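Long-range contact in multicopper oxidase (Pseudomonas thermotolerans, PDB 6VOW), which probably oxidises phenolic and related substrates at one copper site and passes the electrons to a copper cluster that reduces dioxygen to water, as in laccases: residues 85-97 against 105-117. Numbering follows the deposited sequence.
With CU (copper (II) ion), chain C; C2O (Cu-O-Cu linkage), chain B.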
loop_
_atom_site.group_PDB
_atom_site.type_symbol
_atom_site.label_atom_id
_atom_site.label_comp_id
_atom_site.label_asym_id
_atom_site.label_seq_id
_atom_site.Cartn_x
_atom_site.Cartn_y
_atom_site.Cartn_z
ATOM N N ASN A 85 2.460 4.137 -21.452
ATOM C CA ASN A 85 3.599 4.862 -20.864
ATOM C C ASN A 85 3.905 6.138 -21.686
ATOM O O ASN A 85 4.446 6.060 -22.784
ATOM C CB ASN A 85 4.794 3.944 -20.829
ATOM C CG ASN A 85 5.997 4.583 -20.186
ATOM O OD1 ASN A 85 5.914 5.627 -19.609
ATOM N ND2 ASN A 85 7.082 3.934 -20.251
ATOM N N LYS A 86 3.508 7.303 -21.192
ATOM C CA LYS A 86 3.941 8.581 -21.809
ATOM C C LYS A 86 4.985 9.366 -20.989
ATOM O O LYS A 86 5.054 10.621 -20.991
ATOM C CB LYS A 86 2.746 9.428 -22.099
ATOM C CG LYS A 86 1.783 8.816 -23.112
ATOM C CD LYS A 86 0.815 9.915 -23.579
ATOM C CE LYS A 86 0.057 9.615 -24.866
ATOM N NZ LYS A 86 -1.177 10.449 -24.960
ATOM N N LEU A 87 5.796 8.600 -20.273
ATOM C CA LEU A 87 6.968 9.124 -19.615
ATOM C C LEU A 87 8.106 8.984 -20.569
ATOM O O LEU A 87 7.994 8.477 -21.691
ATOM C CB LEU A 87 7.262 8.391 -18.283
ATOM C CG LEU A 87 6.170 8.494 -17.281
ATOM C CD1 LEU A 87 6.429 7.520 -16.175
ATOM C CD2 LEU A 87 6.000 9.909 -16.728
ATOM N N ASP A 88 9.231 9.463 -20.106
ATOM C CA ASP A 88 10.400 9.466 -20.925
ATOM C C ASP A 88 11.304 8.333 -20.564
ATOM O O ASP A 88 12.366 8.308 -21.059
ATOM C CB ASP A 88 11.066 10.832 -20.988
ATOM C CG ASP A 88 11.635 11.320 -19.651
ATOM O OD1 ASP A 88 11.948 10.503 -18.700
ATOM O OD2 ASP A 88 11.772 12.583 -19.579
ATOM N N GLU A 89 10.818 7.387 -19.755
ATOM C CA GLU A 89 11.547 6.185 -19.429
ATOM C C GLU A 89 10.630 4.977 -19.108
ATOM O O GLU A 89 9.478 5.146 -18.867
ATOM C CB GLU A 89 12.445 6.430 -18.222
ATOM C CG GLU A 89 11.691 6.570 -16.919
ATOM C CD GLU A 89 12.593 7.064 -15.802
ATOM O OE1 GLU A 89 13.504 7.845 -16.046
ATOM O OE2 GLU A 89 12.424 6.682 -14.689
ATOM N N PRO A 90 11.223 3.775 -19.071
ATOM C CA PRO A 90 10.398 2.602 -18.876
ATOM C C PRO A 90 9.657 2.570 -17.532
ATOM O O PRO A 90 10.096 3.148 -16.574
ATOM C CB PRO A 90 11.412 1.450 -18.969
ATOM C CG PRO A 90 12.622 2.002 -19.663
ATOM C CD PRO A 90 12.660 3.426 -19.342
ATOM N N THR A 91 8.520 1.905 -17.473
ATOM C CA THR A 91 7.784 1.782 -16.217
ATOM C C THR A 91 6.938 0.521 -16.329
ATOM O O THR A 91 6.845 -0.083 -17.380
ATOM C CB THR A 91 7.048 3.118 -15.890
ATOM O OG1 THR A 91 6.458 3.119 -14.587
ATOM C CG2 THR A 91 6.059 3.443 -16.929
ATOM N N THR A 92 6.440 0.064 -15.216
ATOM C CA THR A 92 5.458 -0.972 -15.193
ATOM C C THR A 92 4.401 -0.433 -14.192
ATOM O O THR A 92 4.547 0.675 -13.642
ATOM C CB THR A 92 5.998 -2.265 -14.592
ATOM O OG1 THR A 92 6.355 -2.012 -13.221
ATOM C CG2 THR A 92 7.175 -2.887 -15.421
ATOM N N ILE A 93 3.364 -1.240 -13.984
ATOM C CA ILE A 93 2.354 -0.984 -12.927
ATOM C C ILE A 93 2.253 -2.243 -12.187
ATOM O O ILE A 93 1.973 -3.290 -12.765
ATOM C CB ILE A 93 0.945 -0.568 -13.424
ATOM C CG1 ILE A 93 1.064 0.802 -14.065
ATOM C CG2 ILE A 93 -0.013 -0.386 -12.222
ATOM C CD1 ILE A 93 -0.217 1.297 -14.754
ATOM N N HIS A 94 2.629 -2.160 -10.921
ATOM C CA HIS A 94 2.431 -3.267 -10.014
ATOM C C HIS A 94 1.200 -3.003 -9.168
ATOM O O HIS A 94 0.985 -1.882 -8.766
ATOM C CB HIS A 94 3.662 -3.438 -9.129
ATOM C CG HIS A 94 3.417 -4.310 -7.938
ATOM N ND1 HIS A 94 3.264 -5.681 -8.013
ATOM C CD2 HIS A 94 3.341 -3.996 -6.630
ATOM C CE1 HIS A 94 3.015 -6.160 -6.800
ATOM N NE2 HIS A 94 3.095 -5.159 -5.952
ATOM N N TRP A 95 0.395 -4.031 -8.929
ATOM C CA TRP A 95 -0.972 -3.855 -8.380
ATOM C C TRP A 95 -0.876 -4.431 -6.994
ATOM O O TRP A 95 -0.976 -5.698 -6.757
ATOM C CB TRP A 95 -2.029 -4.523 -9.229
ATOM C CG TRP A 95 -1.976 -4.062 -10.604
ATOM C CD1 TRP A 95 -1.257 -4.599 -11.610
ATOM C CD2 TRP A 95 -2.672 -2.939 -11.159
ATOM N NE1 TRP A 95 -1.431 -3.874 -12.756
ATOM C CE2 TRP A 95 -2.307 -2.857 -12.527
ATOM C CE3 TRP A 95 -3.552 -1.982 -10.639
ATOM C CZ2 TRP A 95 -2.795 -1.845 -13.385
ATOM C CZ3 TRP A 95 -4.075 -0.980 -11.511
ATOM C CH2 TRP A 95 -3.672 -0.908 -12.854
ATOM N N HIS A 96 -0.541 -3.481 -6.099
ATOM C CA HIS A 96 -0.099 -3.782 -4.709
ATOM C C HIS A 96 -1.244 -4.399 -3.967
ATOM O O HIS A 96 -2.238 -3.732 -3.692
ATOM C CB HIS A 96 0.406 -2.502 -3.962
ATOM C CG HIS A 96 0.901 -2.790 -2.559
ATOM N ND1 HIS A 96 2.192 -2.557 -2.142
ATOM C CD2 HIS A 96 0.270 -3.336 -1.492
ATOM C CE1 HIS A 96 2.322 -2.889 -0.875
ATOM N NE2 HIS A 96 1.171 -3.393 -0.469
ATOM N N GLY A 97 -1.096 -5.673 -3.642
ATOM C CA GLY A 97 -1.988 -6.404 -2.781
ATOM C C GLY A 97 -2.880 -7.420 -3.541
ATOM O O GLY A 97 -3.495 -8.316 -2.942
ATOM N N ASP A 105 2.127 -9.183 -12.655
ATOM C CA ASP A 105 2.583 -8.576 -11.381
ATOM C C ASP A 105 3.332 -7.267 -11.612
ATOM O O ASP A 105 3.490 -6.513 -10.692
ATOM C CB ASP A 105 3.390 -9.541 -10.560
ATOM C CG ASP A 105 3.574 -9.100 -9.075
ATOM O OD1 ASP A 105 2.669 -8.507 -8.440
ATOM O OD2 ASP A 105 4.654 -9.401 -8.510
ATOM N N GLY A 106 3.721 -6.953 -12.840
ATOM C CA GLY A 106 4.318 -5.664 -13.109
ATOM C C GLY A 106 5.756 -5.542 -12.633
ATOM O O GLY A 106 6.308 -4.460 -12.546
ATOM N N VAL A 107 6.386 -6.656 -12.367
ATOM C CA VAL A 107 7.773 -6.615 -12.008
ATOM C C VAL A 107 8.700 -6.789 -13.243
ATOM O O VAL A 107 8.607 -7.790 -13.969
ATOM C CB VAL A 107 8.059 -7.705 -10.975
ATOM C CG1 VAL A 107 9.560 -7.805 -10.795
ATOM C CG2 VAL A 107 7.349 -7.364 -9.673
ATOM N N PRO A 108 9.605 -5.833 -13.492
ATOM C CA PRO A 108 10.343 -5.951 -14.724
ATOM C C PRO A 108 11.183 -7.170 -14.656
ATOM O O PRO A 108 11.807 -7.406 -13.616
ATOM C CB PRO A 108 11.193 -4.665 -14.763
ATOM C CG PRO A 108 10.393 -3.664 -13.960
ATOM C CD PRO A 108 9.806 -4.510 -12.862
ATOM N N TYR A 109 11.124 -7.953 -15.729
ATOM C CA TYR A 109 11.944 -9.145 -15.996
ATOM C C TYR A 109 11.540 -10.393 -15.229
ATOM O O TYR A 109 12.160 -11.455 -15.373
ATOM C CB TYR A 109 13.440 -8.825 -15.883
ATOM C CG TYR A 109 13.838 -7.652 -16.771
ATOM C CD1 TYR A 109 14.011 -7.811 -18.160
ATOM C CD2 TYR A 109 14.069 -6.387 -16.207
ATOM C CE1 TYR A 109 14.381 -6.727 -18.964
ATOM C CE2 TYR A 109 14.433 -5.317 -16.980
ATOM C CZ TYR A 109 14.585 -5.493 -18.343
ATOM O OH TYR A 109 14.948 -4.426 -19.041
ATOM N N VAL A 110 10.473 -10.278 -14.452
ATOM C CA VAL A 110 9.866 -11.414 -13.772
ATOM C C VAL A 110 8.459 -11.556 -14.320
ATOM O O VAL A 110 8.099 -12.651 -14.720
ATOM C CB VAL A 110 9.886 -11.171 -12.252
ATOM C CG1 VAL A 110 8.911 -12.048 -11.484
ATOM C CG2 VAL A 110 11.329 -11.325 -11.731
ATOM N N SER A 111 7.691 -10.452 -14.347
ATOM C CA SER A 111 6.319 -10.431 -14.889
ATOM C C SER A 111 6.328 -10.173 -16.381
ATOM O O SER A 111 5.597 -10.788 -17.113
ATOM C CB SER A 111 5.397 -9.297 -14.301
ATOM O OG SER A 111 4.270 -8.887 -15.253
ATOM N N GLN A 112 7.082 -9.159 -16.776
ATOM C CA GLN A 112 7.000 -8.544 -18.107
ATOM C C GLN A 112 8.288 -7.801 -18.402
ATOM O O GLN A 112 9.137 -7.612 -17.560
ATOM C CB GLN A 112 5.839 -7.529 -18.179
ATOM C CG GLN A 112 6.001 -6.343 -17.227
ATOM C CD GLN A 112 4.936 -5.281 -17.360
ATOM O OE1 GLN A 112 4.921 -4.535 -18.329
ATOM N NE2 GLN A 112 4.086 -5.155 -16.349
ATOM N N LEU A 113 8.367 -7.313 -19.612
ATOM C CA LEU A 113 9.336 -6.344 -19.998
ATOM C C LEU A 113 8.839 -4.999 -19.593
ATOM O O LEU A 113 7.613 -4.763 -19.715
ATOM C CB LEU A 113 9.504 -6.384 -21.525
ATOM C CG LEU A 113 10.066 -7.741 -21.923
ATOM C CD1 LEU A 113 9.868 -7.915 -23.413
ATOM C CD2 LEU A 113 11.533 -7.852 -21.511
ATOM N N PRO A 114 9.735 -4.097 -19.118
ATOM C CA PRO A 114 9.326 -2.723 -18.864
ATOM C C PRO A 114 8.528 -2.190 -20.014
ATOM O O PRO A 114 8.794 -2.532 -21.150
ATOM C CB PRO A 114 10.649 -1.960 -18.823
ATOM C CG PRO A 114 11.645 -2.979 -18.330
ATOM C CD PRO A 114 11.163 -4.318 -18.782
ATOM N N VAL A 115 7.571 -1.345 -19.752
ATOM C CA VAL A 115 6.826 -0.775 -20.791
ATOM C C VAL A 115 7.622 0.444 -21.165
ATOM O O VAL A 115 7.813 1.314 -20.341
ATOM C CB VAL A 115 5.448 -0.324 -20.274
ATOM C CG1 VAL A 115 4.718 0.415 -21.415
ATOM C CG2 VAL A 115 4.678 -1.541 -19.700
ATOM N N GLN A 116 8.031 0.523 -22.433
ATOM C CA GLN A 116 8.818 1.564 -22.971
ATOM C C GLN A 116 8.007 2.788 -23.190
ATOM O O GLN A 116 6.805 2.690 -23.361
ATOM C CB GLN A 116 9.442 1.127 -24.312
ATOM C CG GLN A 116 10.387 -0.081 -24.199
ATOM C CD GLN A 116 11.573 0.241 -23.307
ATOM O OE1 GLN A 116 12.172 1.299 -23.466
ATOM N NE2 GLN A 116 11.908 -0.656 -22.328
ATOM N N PRO A 117 8.659 3.959 -23.232
ATOM C CA PRO A 117 8.000 5.171 -23.575
ATOM C C PRO A 117 7.202 5.047 -24.840
ATOM O O PRO A 117 7.672 4.461 -25.759
ATOM C CB PRO A 117 9.170 6.134 -23.776
ATOM C CG PRO A 117 10.168 5.665 -22.783
ATOM C CD PRO A 117 10.099 4.209 -22.973
HETATM CU CU CU C . 3.314 -5.555 -4.002
HETATM CU CU2 C2O B . 3.666 -1.788 -3.396
HETATM CU CU3 C2O B . 6.980 -4.715 -4.657
HETATM O O1 C2O B . 5.349 -3.293 -3.874
HETATM O O HOH W 1 0.336 -6.645 -8.945
#
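Thr91 and Val115 form a single antiparallel hydrogen-bonded pair, their CA atoms 5.3 Å apart. Val115 O accepts twice, from Thr91 N and, on the opposite face of its carbonyl plane, from Asn85 ND2 at 2.7 Å. With CG anti to the backbone N (chi1 -178°), the Asn85 amide extends toward 105-117 and brings ND2 there; ND2 also gives an almost straight bond to Glu89 O, while OD1 takes Leu87 N in an Asx turn. A leucine there would probably leave Glu89 O without this donor, Val115 O with Thr91 N alone and Leu87 N without its acceptor. Pro90 CB presses on Pro114 CB, 3.5 Å away. Thr92 OG1 donates to Gly106 O.

At His94 the roles are reversed: a backbone carbonyl, Asp105 O, holds ND1 at 2.8 Å in the ring plane, setting the ring's rotation while NE2 binds copper alongside His391. In this His-X-His motif of a cupredoxin-type domain, which serves the trinuclear copper cluster, His96 ND1, with His136 and His440, binds one copper of the Cu-O-Cu linkage. Asp105 OD2 is hydrogen-bonded to His393 ND1, whose ring stacks on His94. Phe83 of strand 78-85 packs against Thr91 and Val115, and strand 94-96 edges its sheet beside strand 131-136.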